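Local coordinates for ESX-1 secretion system protein eccD1 (Mycobacterium tuberculosis, PDB 4KV2), which forms part of the ESX-1 type VII secretion system, which delivers virulence factors such as EsxA and EsxB to host cells during infection, at residues Arg15-Val20 / Glu40-Thr45; Asp33-Leu38 / Phe53-Gln58. All coordinates share one frame; numbering follows the deposited sequence.

Contact 1 of 2, residues Arg15-Val20 / Glu40-Thr45; sequences RMTDLV and EVLEDT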
loop_
_atom_site.group_PDB
_atom_site.type_symbol
_atom_site.label_atom_id
_atom_site.label_comp_id
_atom_site.label_asym_id
_atom_site.label_seq_id
_atom_site.Cartn_x
_atom_site.Cartn_y
_atom_site.Cartn_z
ATOM N N ARG A 15 3.286 -20.211 0.754
ATOM C CA ARG A 15 2.701 -19.267 1.681
ATOM C C ARG A 15 1.686 -18.397 0.982
ATOM O O ARG A 15 1.943 -17.875 -0.094
ATOM C CB ARG A 15 3.771 -18.377 2.296
ATOM C CG ARG A 15 3.197 -17.294 3.214
ATOM C CD ARG A 15 2.486 -17.892 4.412
ATOM N NE ARG A 15 3.438 -18.484 5.343
ATOM C CZ ARG A 15 4.052 -17.830 6.334
ATOM N NH1 ARG A 15 3.832 -16.535 6.554
ATOM N NH2 ARG A 15 4.912 -18.484 7.110
ATOM N N MET A 16 0.542 -18.216 1.618
ATOM C CA MET A 16 -0.414 -17.240 1.167
ATOM C C MET A 16 -0.395 -16.040 2.106
ATOM O O MET A 16 -0.320 -16.195 3.323
ATOM C CB MET A 16 -1.800 -17.850 1.146
ATOM C CG MET A 16 -1.986 -18.889 0.059
ATOM S SD MET A 16 -3.610 -19.626 0.292
ATOM C CE MET A 16 -3.578 -20.691 -1.151
ATOM N N THR A 17 -0.502 -14.857 1.527
ATOM C CA THR A 17 -0.619 -13.645 2.288
ATOM C C THR A 17 -1.806 -12.806 1.790
ATOM O O THR A 17 -1.809 -12.337 0.649
ATOM C CB THR A 17 0.678 -12.814 2.216
ATOM O OG1 THR A 17 1.808 -13.642 2.577
ATOM C CG2 THR A 17 0.605 -11.651 3.155
ATOM N N ASP A 18 -2.787 -12.567 2.658
ATOM C CA ASP A 18 -3.955 -11.784 2.255
ATOM C C ASP A 18 -3.634 -10.307 2.308
ATOM O O ASP A 18 -3.109 -9.840 3.321
ATOM C CB ASP A 18 -5.170 -12.095 3.127
ATOM C CG ASP A 18 -5.703 -13.506 2.918
ATOM O OD1 ASP A 18 -5.163 -14.254 2.066
ATOM O OD2 ASP A 18 -6.664 -13.880 3.629
ATOM N N LEU A 19 -3.957 -9.584 1.228
ATOM C CA LEU A 19 -3.786 -8.115 1.157
ATOM C C LEU A 19 -5.095 -7.426 0.794
ATOM O O LEU A 19 -6.009 -8.059 0.260
ATOM C CB LEU A 19 -2.759 -7.726 0.086
ATOM C CG LEU A 19 -1.374 -8.370 0.175
ATOM C CD1 LEU A 19 -0.575 -7.910 -1.038
ATOM C CD2 LEU A 19 -0.669 -7.986 1.479
ATOM N N VAL A 20 -5.157 -6.134 1.075
ATOM C CA VAL A 20 -6.248 -5.259 0.619
ATOM C C VAL A 20 -5.603 -4.177 -0.240
ATOM O O VAL A 20 -4.816 -3.391 0.268
ATOM C CB VAL A 20 -6.984 -4.608 1.791
ATOM C CG1 VAL A 20 -8.126 -3.723 1.296
ATOM C CG2 VAL A 20 -7.517 -5.664 2.754
ATOM N N GLU A 40 9.162 -7.570 3.888
ATOM C CA GLU A 40 9.311 -7.401 5.348
ATOM C C GLU A 40 8.467 -8.456 6.058
ATOM O O GLU A 40 8.924 -9.138 6.997
ATOM C CB GLU A 40 8.851 -6.006 5.792
ATOM C CG GLU A 40 9.636 -4.851 5.193
ATOM C CD GLU A 40 10.769 -4.356 6.072
ATOM O OE1 GLU A 40 10.873 -4.784 7.239
ATOM O OE2 GLU A 40 11.539 -3.495 5.591
ATOM N N VAL A 41 7.232 -8.609 5.589
ATOM C CA VAL A 41 6.288 -9.558 6.207
ATOM C C VAL A 41 6.877 -10.960 6.205
ATOM O O VAL A 41 6.758 -11.669 7.189
ATOM C CB VAL A 41 4.906 -9.542 5.507
ATOM C CG1 VAL A 41 4.024 -10.691 5.969
ATOM C CG2 VAL A 41 4.184 -8.245 5.793
ATOM N N LEU A 42 7.527 -11.348 5.109
ATOM C CA LEU A 42 8.013 -12.711 4.946
ATOM C C LEU A 42 9.513 -12.844 5.186
ATOM O O LEU A 42 10.116 -13.855 4.797
ATOM C CB LEU A 42 7.659 -13.223 3.556
ATOM C CG LEU A 42 6.176 -13.282 3.211
ATOM C CD1 LEU A 42 6.002 -13.629 1.741
ATOM C CD2 LEU A 42 5.413 -14.275 4.067
ATOM N N GLU A 43 10.111 -11.861 5.864
ATOM C CA GLU A 43 11.568 -11.864 6.041
ATOM C C GLU A 43 12.056 -13.036 6.893
ATOM O O GLU A 43 13.153 -13.549 6.656
ATOM C CB GLU A 43 12.083 -10.535 6.602
ATOM C CG GLU A 43 11.793 -10.293 8.082
ATOM C CD GLU A 43 12.139 -8.878 8.515
ATOM O OE1 GLU A 43 12.459 -8.061 7.637
ATOM O OE2 GLU A 43 12.097 -8.583 9.732
ATOM N N ASP A 44 11.240 -13.459 7.864
ATOM C CA ASP A 44 11.587 -14.578 8.762
ATOM C C ASP A 44 11.052 -15.934 8.300
ATOM O O ASP A 44 11.272 -16.943 8.960
ATOM C CB ASP A 44 11.074 -14.304 10.178
ATOM C CG ASP A 44 11.733 -13.094 10.824
ATOM O OD1 ASP A 44 12.869 -12.733 10.434
ATOM O OD2 ASP A 44 11.109 -12.515 11.738
ATOM N N THR A 45 10.357 -15.962 7.170
ATOM C CA THR A 45 9.806 -17.210 6.638
ATOM C C THR A 45 10.919 -18.058 5.979
ATOM O O THR A 45 11.676 -17.543 5.163
ATOM C CB THR A 45 8.680 -16.894 5.637
ATOM O OG1 THR A 45 7.596 -16.275 6.338
ATOM C CG2 THR A 45 8.170 -18.147 4.963
#
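Leu-42 meets Arg-15 and Thr-17 where the turn just after helix 31-41 packs against the start of strand 15-22 of a ubiquitin-like (beta-grasp) domain, in which the helix lies across one side of a mixed sheet. The inner side of the contact is gathered round a single methyl group. Leu-42 CD2 sits 3.8 Å from Arg-15 CG and 4.0 Å from Thr-17 OG1, so one branch bridges two residues that point to the same side of the strand. Leu-42 and Thr-17 are both buried: the leucine also packs on Leu-50, while Thr-17 touches Leu-38 of its own chain and Met-3 of the second subunit. Backbone distances agree with side-chain bridging, since the nearest CA atoms, Thr-17 with Val-41 and Arg-15 with Thr-45, stand 8.9 Å apart.

The outer side is the partly exposed guanidinium beside Thr-45. With CG anti to the backbone N (chi1 176°), the arginine chain then bends at chi2 and chi3; NH1 still meets Leu-42 CD2, at 3.7 Å. The turn is type I, Leu-42 to Thr-45, and is closed by Thr-45 N donating to Leu-42 O at 3.2 Å. Arg-15 NH2 remains 3.6 Å from Thr-45 OG1, too long to count as a hydrogen bond, so the contact is van der Waals. The threonine methyl lies over one face of the guanidinium, CG2 being 3.9 Å from NH2.

Contact 2 of 2, residues Asp33-Leu38 / Phe53-Gln58; sequences DTVAVL and FDFTAQ
One face of the Phe-55 ring rests on helix backbone, not on a side chain alone: the carbonyl carbon of Leu-38 lies over that face, 4.0 Å from Phe-55 CZ. The contact belongs to the ubiquitin-like (beta-grasp) fold, where the connection running from helix 31-41 to strand 62-64 folds back along the helix. Both helix residues involved are buried and lie one turn apart, Val-35 and Leu-38, and both also reach Leu-90 of strand 86-91; Leu-38 touches Ile-10 as well, and Val-35 touches Trp-61. The loop therefore meets the helix at a margin of the hydrophobic core.

Along the ring, the contacts divide by atom. Leu-38 CB approaches Phe-55 CE1 to 3.8 Å, whereas Phe-55 CD1 runs past the valine, 4.2 Å from Val-35 CG1 and 3.9 Å from Val-35 O. Placing CG beside its own backbone N and anti to the carbonyl carbon (chi1 -73°) directs the Phe-55 ring at the helix. Its opposite face is taken up within the loop by Phe-53, whose CE2 lies 3.4 Å off the Phe-55 ring plane, displaced from the ring centre; Phe-55 CG in turn lies in the plane of the Phe-53 ring, at its edge. The Phe-55 ring is thus sandwiched between the Leu-38 backbone and the edge of Phe-53.

Behind the aromatic pair the chain makes a type I turn, Asp-54 to Ala-57, whose backbone bond is weak. The aspartate side chain adds an Asx turn: Thr-56 N donates to Asp-54 OD1 at 2.8 Å, approaching from above the carboxylate plane, 50° out of it.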
loop_
_atom_site.group_PDB
_atom_site.type_symbol
_atom_site.label_atom_id
_atom_site.label_comp_id
_atom_site.label_asym_id
_atom_site.label_seq_id
_atom_site.Cartn_x
_atom_site.Cartn_y
_atom_site.Cartn_z
ATOM N N ASP A 33 5.933 -0.657 -3.527
ATOM C CA ASP A 33 5.817 -0.712 -2.074
ATOM C C ASP A 33 5.088 -2.004 -1.586
ATOM O O ASP A 33 5.345 -2.463 -0.467
ATOM C CB ASP A 33 5.186 0.561 -1.515
ATOM C CG ASP A 33 6.163 1.770 -1.465
ATOM O OD1 ASP A 33 7.328 1.675 -1.930
ATOM O OD2 ASP A 33 5.773 2.837 -0.949
ATOM N N THR A 34 4.234 -2.609 -2.425
ATOM C CA THR A 34 3.644 -3.934 -2.140
ATOM C C THR A 34 4.746 -4.979 -2.018
ATOM O O THR A 34 4.778 -5.770 -1.068
ATOM C CB THR A 34 2.595 -4.366 -3.211
ATOM O OG1 THR A 34 1.526 -3.412 -3.252
ATOM C CG2 THR A 34 1.998 -5.709 -2.939
ATOM N N VAL A 35 5.669 -4.966 -2.974
ATOM C CA VAL A 35 6.793 -5.896 -2.951
ATOM C C VAL A 35 7.602 -5.644 -1.685
ATOM O O VAL A 35 7.987 -6.574 -0.986
ATOM C CB VAL A 35 7.683 -5.728 -4.224
ATOM C CG1 VAL A 35 8.989 -6.474 -4.060
ATOM C CG2 VAL A 35 6.935 -6.187 -5.456
ATOM N N ALA A 36 7.819 -4.372 -1.361
ATOM C CA ALA A 36 8.634 -4.021 -0.217
ATOM C C ALA A 36 8.007 -4.484 1.117
ATOM O O ALA A 36 8.683 -5.030 1.993
ATOM C CB ALA A 36 8.901 -2.541 -0.222
ATOM N N VAL A 37 6.697 -4.273 1.232
ATOM C CA VAL A 37 5.928 -4.723 2.408
ATOM C C VAL A 37 5.987 -6.242 2.546
ATOM O O VAL A 37 6.267 -6.759 3.648
ATOM C CB VAL A 37 4.463 -4.223 2.322
ATOM C CG1 VAL A 37 3.585 -4.923 3.351
ATOM C CG2 VAL A 37 4.428 -2.715 2.493
ATOM N N LEU A 38 5.755 -6.964 1.440
ATOM C CA LEU A 38 5.725 -8.432 1.491
ATOM C C LEU A 38 7.102 -8.971 1.863
ATOM O O LEU A 38 7.212 -9.908 2.657
ATOM C CB LEU A 38 5.275 -9.030 0.172
ATOM C CG LEU A 38 3.788 -8.907 -0.112
ATOM C CD1 LEU A 38 3.548 -9.165 -1.580
ATOM C CD2 LEU A 38 3.038 -9.923 0.727
ATOM N N PHE A 53 11.564 -17.981 -3.511
ATOM C CA PHE A 53 11.128 -16.684 -4.047
ATOM C C PHE A 53 12.131 -15.594 -3.689
ATOM O O PHE A 53 12.547 -15.477 -2.545
ATOM C CB PHE A 53 9.732 -16.297 -3.540
ATOM C CG PHE A 53 9.173 -15.078 -4.217
ATOM C CD1 PHE A 53 8.430 -15.200 -5.369
ATOM C CD2 PHE A 53 9.464 -13.805 -3.744
ATOM C CE1 PHE A 53 7.933 -14.080 -6.022
ATOM C CE2 PHE A 53 8.973 -12.676 -4.393
ATOM C CZ PHE A 53 8.216 -12.815 -5.538
ATOM N N ASP A 54 12.518 -14.792 -4.671
ATOM C CA ASP A 54 13.527 -13.762 -4.459
ATOM C C ASP A 54 12.905 -12.375 -4.571
ATOM O O ASP A 54 12.617 -11.917 -5.661
ATOM C CB ASP A 54 14.647 -13.940 -5.486
ATOM C CG ASP A 54 15.827 -13.007 -5.260
ATOM O OD1 ASP A 54 15.827 -12.217 -4.272
ATOM O OD2 ASP A 54 16.782 -13.099 -6.076
ATOM N N PHE A 55 12.708 -11.720 -3.430
ATOM C CA PHE A 55 12.246 -10.316 -3.381
ATOM C C PHE A 55 13.283 -9.307 -3.890
ATOM O O PHE A 55 12.944 -8.147 -4.148
ATOM C CB PHE A 55 11.847 -9.950 -1.947
ATOM C CG PHE A 55 10.582 -10.580 -1.524
ATOM C CD1 PHE A 55 9.373 -10.114 -2.025
ATOM C CD2 PHE A 55 10.579 -11.663 -0.654
ATOM C CE1 PHE A 55 8.186 -10.716 -1.676
ATOM C CE2 PHE A 55 9.385 -12.266 -0.289
ATOM C CZ PHE A 55 8.192 -11.788 -0.797
ATOM N N THR A 56 14.539 -9.745 -4.016
ATOM C CA THR A 56 15.643 -8.888 -4.460
ATOM C C THR A 56 15.955 -9.098 -5.945
ATOM O O THR A 56 16.953 -8.613 -6.455
ATOM C CB THR A 56 16.926 -9.087 -3.598
ATOM O OG1 THR A 56 17.420 -10.423 -3.715
ATOM C CG2 THR A 56 16.656 -8.807 -2.140
ATOM N N ALA A 57 15.082 -9.809 -6.642
ATOM C CA ALA A 57 15.192 -9.985 -8.087
ATOM C C ALA A 57 15.197 -8.636 -8.804
ATOM O O ALA A 57 14.454 -7.731 -8.437
ATOM C CB ALA A 57 14.038 -10.839 -8.604
ATOM N N GLN A 58 16.024 -8.513 -9.840
ATOM C CA GLN A 58 16.060 -7.285 -10.621
ATOM C C GLN A 58 14.972 -7.329 -11.663
ATOM O O GLN A 58 14.388 -8.367 -11.898
ATOM C CB GLN A 58 17.428 -7.115 -11.278
ATOM C CG GLN A 58 18.562 -7.083 -10.276
ATOM C CD GLN A 58 19.912 -7.015 -10.951
ATOM O OE1 GLN A 58 20.565 -8.026 -11.163
ATOM N NE2 GLN A 58 20.322 -5.817 -11.311
#

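How the contacts relate
The two contacts interleave along the chain, in the order 15-20, 33-38, 40-45, 53-58, and both draw on helix 31-41: contact 2 on residues 33-38, contact 1 on its last residues and the turn beyond. Their centres lie 11 Å apart, and they touch directly: Leu-42 CD1 reaches Phe-55 CZ at 3.8 Å. Contact 1 joins the turn after the helix to strand 15-22, outermost in the sheet of this chain, and packing of Thr-17 on Leu-38 and Leu-19 on Thr-34 joins the helix itself to that strand. Contact 2 adds the following connection, completing one compact beta-grasp domain; both contacts also touch the second subunit.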